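Local structure of polymerase X (Deinococcus radiodurans, 2W9M) at residues A[510-514]-A[541-545]; A[39-44]-A[62-66]. The protein probably catalyses template-directed DNA synthesis from deoxyribonucleoside triphosphates as a family X DNA polymerase, and carries a C-terminal PHP domain that binds three zinc ions. All coordinates share one frame; numbering follows the deposited sequence.

Overall arrangement
The two contacts belong to opposite ends of the chain and illustrate two ways in which a loop can be fixed to a regular element. Contact 1 (510-514 with 541-545) is buried and built on backbone and amide hydrogen bonds; it lies in the PHP domain, where the side chain of N514 is about 4 Å from that of the zinc ligand H332 and about 8 Å from a zinc ion. Contact 2 (39-44 with 62-66) is partly buried, rests on van der Waals packing in the N-terminal helix-hairpin-helix domain and lies away from the zinc sites. The centres of contact 1 and contact 2 are about 49 Å apart and their nearest atoms about 37 Å, so they do not touch.

Contact 1 (A[510-514]-A[541-545]); sequences KFAIN and AHVVN
The last strand of the parallel sheet in the PHP domain, 511-514, is met along its outer side by the loop 541-545, and F511 and V543 form a single parallel bridge there. F511 N donates to H542 O at 2.8 Å, almost perfectly straight (178°), and V544 N returns a bond to F511 O at 3.0 Å. Between these two, the CA-H of V543 also faces F511 O. K510 folds its chain back through bends at chi3 and chi4, which brings NZ near H542 O for a weak second bond to that carbonyl.

Beyond the bridge the loop turns into a 3-10 segment, and the side chain of N545 takes over the pairing. With CG beside its backbone N (chi1 -54°), its amide reaches the strand: OD1 accepts a weak, bent bond from I513 N at 2.8 Å, while ND2 gives a straight one to N514 OD1 at 3.1 Å. The two amide planes are 67° apart, yet N514 OD1 lies in the plane of the N545 amide. Strands 329-333 and 511-514 are the first and last of seven parallel strands, consistent with the distorted (beta/alpha)7 barrel of PHP domains, and N545 lies between them, its ND2 also bonding G329 O. N514 in turn gives its ND2 to E487 and packs on the zinc ligand H332.

Apolar pairs form on the two faces of the strand. I513 crosses V543 at about a right angle, CD1 lying 4.0 Å from V543 CG2, and A512 CB sits 3.7 Å from V544 CG2.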
ATOM      1  N   LYS A 510      -7.906   9.357 -16.113  1.00 28.15           N
ATOM      2  CA  LYS A 510      -8.121   9.989 -14.824  1.00 24.69           C
ATOM      3  C   LYS A 510      -7.770   8.956 -13.768  1.00 20.11           C
ATOM      4  O   LYS A 510      -8.051   7.774 -13.934  1.00 22.80           O
ATOM      5  CB  LYS A 510      -9.572  10.438 -14.670  1.00 28.07           C
ATOM      6  CG  LYS A 510      -9.905  11.711 -15.424  1.00 37.09           C
ATOM      7  CD  LYS A 510     -11.084  12.438 -14.795  1.00 61.19           C
ATOM      8  CE  LYS A 510     -10.644  13.319 -13.632  1.00 54.27           C
ATOM      9  NZ  LYS A 510      -9.883  12.563 -12.597  1.00 58.78           N
ATOM     10  N   PHE A 511      -7.148   9.390 -12.685  1.00 18.34           N
ATOM     11  CA  PHE A 511      -6.711   8.452 -11.662  1.00 18.38           C
ATOM     12  C   PHE A 511      -7.448   8.668 -10.352  1.00 26.67           C
ATOM     13  O   PHE A 511      -8.074   9.707 -10.136  1.00 27.08           O
ATOM     14  CB  PHE A 511      -5.204   8.570 -11.437  1.00 14.91           C
ATOM     15  CG  PHE A 511      -4.392   8.329 -12.673  1.00 19.99           C
ATOM     16  CD1 PHE A 511      -4.115   9.367 -13.544  1.00 19.24           C
ATOM     17  CD2 PHE A 511      -3.918   7.062 -12.970  1.00 22.43           C
ATOM     18  CE1 PHE A 511      -3.374   9.148 -14.688  1.00 24.49           C
ATOM     19  CE2 PHE A 511      -3.175   6.838 -14.107  1.00 19.77           C
ATOM     20  CZ  PHE A 511      -2.901   7.885 -14.969  1.00 22.93           C
ATOM     21  N   ALA A 512      -7.368   7.671  -9.479  1.00 20.29           N
ATOM     22  CA  ALA A 512      -7.895   7.794  -8.136  1.00 24.43           C
ATOM     23  C   ALA A 512      -6.846   7.319  -7.129  1.00 21.07           C
ATOM     24  O   ALA A 512      -6.415   6.165  -7.171  1.00 30.06           O
ATOM     25  CB  ALA A 512      -9.182   6.984  -8.002  1.00 26.73           C
ATOM     26  N   ILE A 513      -6.422   8.210  -6.241  1.00 18.84           N
ATOM     27  CA  ILE A 513      -5.487   7.836  -5.188  1.00 23.96           C
ATOM     28  C   ILE A 513      -6.261   7.317  -3.982  1.00 20.28           C
ATOM     29  O   ILE A 513      -6.764   8.094  -3.174  1.00 34.37           O
ATOM     30  CB  ILE A 513      -4.581   9.014  -4.779  1.00 20.92           C
ATOM     31  CG1 ILE A 513      -3.895   9.605  -6.010  1.00 23.14           C
ATOM     32  CG2 ILE A 513      -3.529   8.562  -3.779  1.00 21.75           C
ATOM     33  CD1 ILE A 513      -3.095  10.865  -5.720  1.00 21.23           C
ATOM     34  N   ASN A 514      -6.355   5.995  -3.877  1.00 25.77           N
ATOM     35  CA  ASN A 514      -7.176   5.345  -2.856  1.00 20.02           C
ATOM     36  C   ASN A 514      -6.336   4.570  -1.846  1.00 29.76           C
ATOM     37  O   ASN A 514      -5.422   3.837  -2.221  1.00 32.73           O
ATOM     38  CB  ASN A 514      -8.185   4.399  -3.514  1.00 20.88           C
ATOM     39  CG  ASN A 514      -9.108   5.114  -4.501  1.00 36.33           C
ATOM     40  OD1 ASN A 514      -9.175   6.347  -4.534  1.00 25.29           O
ATOM     41  ND2 ASN A 514      -9.827   4.338  -5.308  1.00 20.43           N
ATOM     42  N   ALA A 541      -6.142  17.898 -10.854  1.00 32.05           N
ATOM     43  CA  ALA A 541      -7.068  17.759 -11.977  1.00 32.08           C
ATOM     44  C   ALA A 541      -7.025  16.371 -12.622  1.00 32.03           C
ATOM     45  O   ALA A 541      -7.952  15.986 -13.333  1.00 30.59           O
ATOM     46  CB  ALA A 541      -6.820  18.846 -13.021  1.00 19.09           C
ATOM     47  N   HIS A 542      -5.950  15.626 -12.373  1.00 30.25           N
ATOM     48  CA  HIS A 542      -5.827  14.260 -12.878  1.00 26.01           C
ATOM     49  C   HIS A 542      -6.485  13.259 -11.935  1.00 24.21           C
ATOM     50  O   HIS A 542      -6.689  12.099 -12.297  1.00 25.88           O
ATOM     51  CB  HIS A 542      -4.353  13.869 -13.042  1.00 28.03           C
ATOM     52  CG  HIS A 542      -3.672  14.508 -14.214  1.00 43.48           C
ATOM     53  ND1 HIS A 542      -2.897  15.642 -14.097  1.00 35.94           N
ATOM     54  CD2 HIS A 542      -3.627  14.153 -15.520  1.00 42.24           C
ATOM     55  CE1 HIS A 542      -2.415  15.968 -15.284  1.00 34.23           C
ATOM     56  NE2 HIS A 542      -2.841  15.079 -16.163  1.00 51.01           N
ATOM     57  N   VAL A 543      -6.806  13.708 -10.724  1.00 18.73           N
ATOM     58  CA  VAL A 543      -7.268  12.819  -9.665  1.00 22.28           C
ATOM     59  C   VAL A 543      -8.703  13.124  -9.227  1.00 27.45           C
ATOM     60  O   VAL A 543      -8.972  14.199  -8.689  1.00 27.53           O
ATOM     61  CB  VAL A 543      -6.342  12.925  -8.435  1.00 23.61           C
ATOM     62  CG1 VAL A 543      -6.848  12.050  -7.296  1.00 27.55           C
ATOM     63  CG2 VAL A 543      -4.923  12.559  -8.808  1.00 17.83           C
ATOM     64  N   VAL A 544      -9.614  12.174  -9.434  1.00 24.59           N
ATOM     65  CA  VAL A 544     -11.021  12.360  -9.059  1.00 30.70           C
ATOM     66  C   VAL A 544     -11.237  12.629  -7.569  1.00 30.08           C
ATOM     67  O   VAL A 544     -12.210  13.274  -7.199  1.00 40.70           O
ATOM     68  CB  VAL A 544     -11.893  11.155  -9.452  1.00 31.44           C
ATOM     69  CG1 VAL A 544     -11.913  10.980 -10.957  1.00 37.12           C
ATOM     70  CG2 VAL A 544     -11.389   9.898  -8.766  1.00 28.86           C
ATOM     71  N   ASN A 545     -10.342  12.134  -6.717  1.00 26.16           N
ATOM     72  CA  ASN A 545     -10.452  12.366  -5.278  1.00 25.23           C
ATOM     73  C   ASN A 545     -10.482  13.847  -4.911  1.00 30.30           C
ATOM     74  O   ASN A 545     -10.887  14.206  -3.806  1.00 40.09           O
ATOM     75  CB  ASN A 545      -9.299  11.696  -4.521  1.00 32.18           C
ATOM     76  CG  ASN A 545      -9.166  10.226  -4.837  1.00 26.22           C
ATOM     77  OD1 ASN A 545      -8.677   9.853  -5.902  1.00 26.94           O
ATOM     78  ND2 ASN A 545      -9.595   9.381  -3.910  1.00 28.79           N
TER

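Contact 2 (A[39-44]-A[62-66]); sequences SAARSL and IPKVG
Helix 34-45 and the loop 62-66 run past each other in opposite senses, with A40 CA 5.6 Å from K64 CA and S43 CA 6.7 Å from P63 CA. This loop leads into helix 67-79 and corresponds to the hairpin of a helix-hairpin-helix motif, a unit that in related proteins commonly contacts the DNA backbone. The loop leans on helix 34-45, which also packs on helix 10-26 through A41 and L44.

K64 adopts a positive phi (67°), a turn in the backbone that suits a hairpin, and its CB points at the helix. Beyond CG its chain is fully extended and runs across the helix, with CB, CG and CD over S43 OG and CD also near S39 O, so that its methylenes, not its amine, make the contact. S43 CB lies 3.6 Å from the carbonyl oxygen of P63.

The apolar residues I62 and V65 flank P63 and K64 in sequence. A40 CB stands 4.1 Å from V65 CG1 and touches K64 O as well; being so small, this alanine lets the loop come close. L44 CD2 reaches I62 CG2 at the looser distance of 4.5 Å. Both A40 and L44 also touch helix 67-79, through I69 and L73 respectively, so helix 34-45 packs against the hairpin and the helix that follows it.

The hydroxyl of S43 sits beside its own backbone N (chi1 -70°) and turns back along the helix to give S39 O a weak bond of 3.3 Å, while K64 CD lies 3.2 Å from the same OG.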
ATOM      1  N   SER A  39     -14.448 -28.955  11.932  1.00 75.29           N
ATOM      2  CA  SER A  39     -15.020 -30.275  12.187  1.00 85.13           C
ATOM      3  C   SER A  39     -14.428 -31.328  11.254  1.00 67.77           C
ATOM      4  O   SER A  39     -14.259 -32.483  11.641  1.00 66.44           O
ATOM      5  CB  SER A  39     -16.548 -30.246  12.061  1.00 67.93           C
ATOM      6  OG  SER A  39     -16.952 -30.101  10.709  1.00 67.77           O
ATOM      7  N   ALA A  40     -14.114 -30.928  10.026  1.00 59.31           N
ATOM      8  CA  ALA A  40     -13.475 -31.834   9.077  1.00 74.83           C
ATOM      9  C   ALA A  40     -12.068 -32.195   9.546  1.00 75.90           C
ATOM     10  O   ALA A  40     -11.550 -33.265   9.228  1.00 67.64           O
ATOM     11  CB  ALA A  40     -13.433 -31.215   7.686  1.00 58.74           C
ATOM     12  N   ALA A  41     -11.454 -31.297  10.308  1.00 67.77           N
ATOM     13  CA  ALA A  41     -10.113 -31.528  10.828  1.00 67.77           C
ATOM     14  C   ALA A  41     -10.142 -32.523  11.979  1.00 78.51           C
ATOM     15  O   ALA A  41      -9.236 -33.344  12.124  1.00 81.00           O
ATOM     16  CB  ALA A  41      -9.488 -30.221  11.273  1.00 67.55           C
ATOM     17  N   ARG A  42     -11.188 -32.446  12.795  1.00 76.28           N
ATOM     18  CA  ARG A  42     -11.328 -33.333  13.944  1.00 71.73           C
ATOM     19  C   ARG A  42     -11.701 -34.751  13.518  1.00 74.43           C
ATOM     20  O   ARG A  42     -11.457 -35.708  14.247  1.00 91.46           O
ATOM     21  CB  ARG A  42     -12.364 -32.785  14.932  1.00 64.93           C
ATOM     22  CG  ARG A  42     -12.138 -31.332  15.323  1.00 80.39           C
ATOM     23  CD  ARG A  42     -12.596 -31.062  16.750  1.00 86.62           C
ATOM     24  NE  ARG A  42     -12.150 -29.756  17.230  1.00 98.04           N
ATOM     25  CZ  ARG A  42     -11.809 -29.497  18.490  1.00 95.18           C
ATOM     26  NH1 ARG A  42     -11.849 -30.459  19.403  1.00 96.15           N
ATOM     27  NH2 ARG A  42     -11.416 -28.279  18.836  1.00 94.61           N
ATOM     28  N   SER A  43     -12.296 -34.877  12.334  1.00 76.73           N
ATOM     29  CA  SER A  43     -12.678 -36.181  11.797  1.00 58.08           C
ATOM     30  C   SER A  43     -11.486 -36.884  11.150  1.00 69.18           C
ATOM     31  O   SER A  43     -11.274 -38.079  11.358  1.00 80.10           O
ATOM     32  CB  SER A  43     -13.828 -36.044  10.792  1.00 80.11           C
ATOM     33  OG  SER A  43     -15.042 -35.690  11.439  1.00 62.81           O
ATOM     34  N   LEU A  44     -10.708 -36.142  10.366  1.00 80.64           N
ATOM     35  CA  LEU A  44      -9.480 -36.678   9.788  1.00 75.71           C
ATOM     36  C   LEU A  44      -8.511 -37.082  10.889  1.00 83.24           C
ATOM     37  O   LEU A  44      -7.557 -37.823  10.650  1.00 81.24           O
ATOM     38  CB  LEU A  44      -8.819 -35.658   8.863  1.00 70.43           C
ATOM     39  CG  LEU A  44      -9.290 -35.649   7.409  1.00 68.28           C
ATOM     40  CD1 LEU A  44      -8.445 -34.687   6.589  1.00 74.71           C
ATOM     41  CD2 LEU A  44      -9.224 -37.050   6.825  1.00 61.54           C
ATOM     42  N   ILE A  62     -15.232 -40.362   4.061  1.00 89.90           N
ATOM     43  CA  ILE A  62     -15.057 -39.814   5.407  1.00 91.97           C
ATOM     44  C   ILE A  62     -16.299 -39.079   5.907  1.00 85.28           C
ATOM     45  O   ILE A  62     -17.026 -38.473   5.119  1.00 88.57           O
ATOM     46  CB  ILE A  62     -13.857 -38.833   5.467  1.00 90.98           C
ATOM     47  CG1 ILE A  62     -12.681 -39.343   4.625  1.00 74.28           C
ATOM     48  CG2 ILE A  62     -13.446 -38.567   6.914  1.00 74.50           C
ATOM     49  CD1 ILE A  62     -12.009 -40.582   5.179  1.00 93.17           C
ATOM     50  N   PRO A  63     -16.552 -39.150   7.222  1.00 69.41           N
ATOM     51  CA  PRO A  63     -17.603 -38.358   7.874  1.00 66.79           C
ATOM     52  C   PRO A  63     -17.283 -36.865   7.914  1.00 74.43           C
ATOM     53  O   PRO A  63     -16.114 -36.483   8.005  1.00 86.01           O
ATOM     54  CB  PRO A  63     -17.622 -38.916   9.301  1.00 67.98           C
ATOM     55  CG  PRO A  63     -17.054 -40.285   9.183  1.00 74.52           C
ATOM     56  CD  PRO A  63     -16.013 -40.189   8.114  1.00 80.83           C
ATOM     57  N   LYS A  64     -18.325 -36.040   7.840  1.00 81.98           N
ATOM     58  CA  LYS A  64     -18.215 -34.589   8.008  1.00 80.16           C
ATOM     59  C   LYS A  64     -17.440 -33.872   6.899  1.00 74.05           C
ATOM     60  O   LYS A  64     -17.197 -32.668   6.983  1.00 68.47           O
ATOM     61  CB  LYS A  64     -17.629 -34.246   9.382  1.00 67.02           C
ATOM     62  CG  LYS A  64     -18.440 -34.792  10.543  1.00 59.93           C
ATOM     63  CD  LYS A  64     -17.898 -34.323  11.879  1.00 50.82           C
ATOM     64  CE  LYS A  64     -18.753 -34.846  13.024  1.00 75.43           C
ATOM     65  NZ  LYS A  64     -18.244 -34.417  14.357  1.00 68.38           N
ATOM     66  N   VAL A  65     -17.062 -34.608   5.860  1.00 65.96           N
ATOM     67  CA  VAL A  65     -16.348 -34.011   4.740  1.00 65.33           C
ATOM     68  C   VAL A  65     -17.237 -33.934   3.500  1.00 87.22           C
ATOM     69  O   VAL A  65     -17.125 -34.753   2.588  1.00 82.22           O
ATOM     70  CB  VAL A  65     -15.044 -34.770   4.415  1.00 76.00           C
ATOM     71  CG1 VAL A  65     -14.078 -34.688   5.586  1.00 63.88           C
ATOM     72  CG2 VAL A  65     -15.337 -36.218   4.070  1.00 79.49           C
ATOM     73  N   GLY A  66     -18.121 -32.940   3.478  1.00 95.05           N
ATOM     74  CA  GLY A  66     -19.033 -32.749   2.364  1.00 88.86           C
ATOM     75  C   GLY A  66     -18.326 -32.622   1.028  1.00 83.94           C
ATOM     76  O   GLY A  66     -17.096 -32.665   0.959  1.00 74.52           O
TER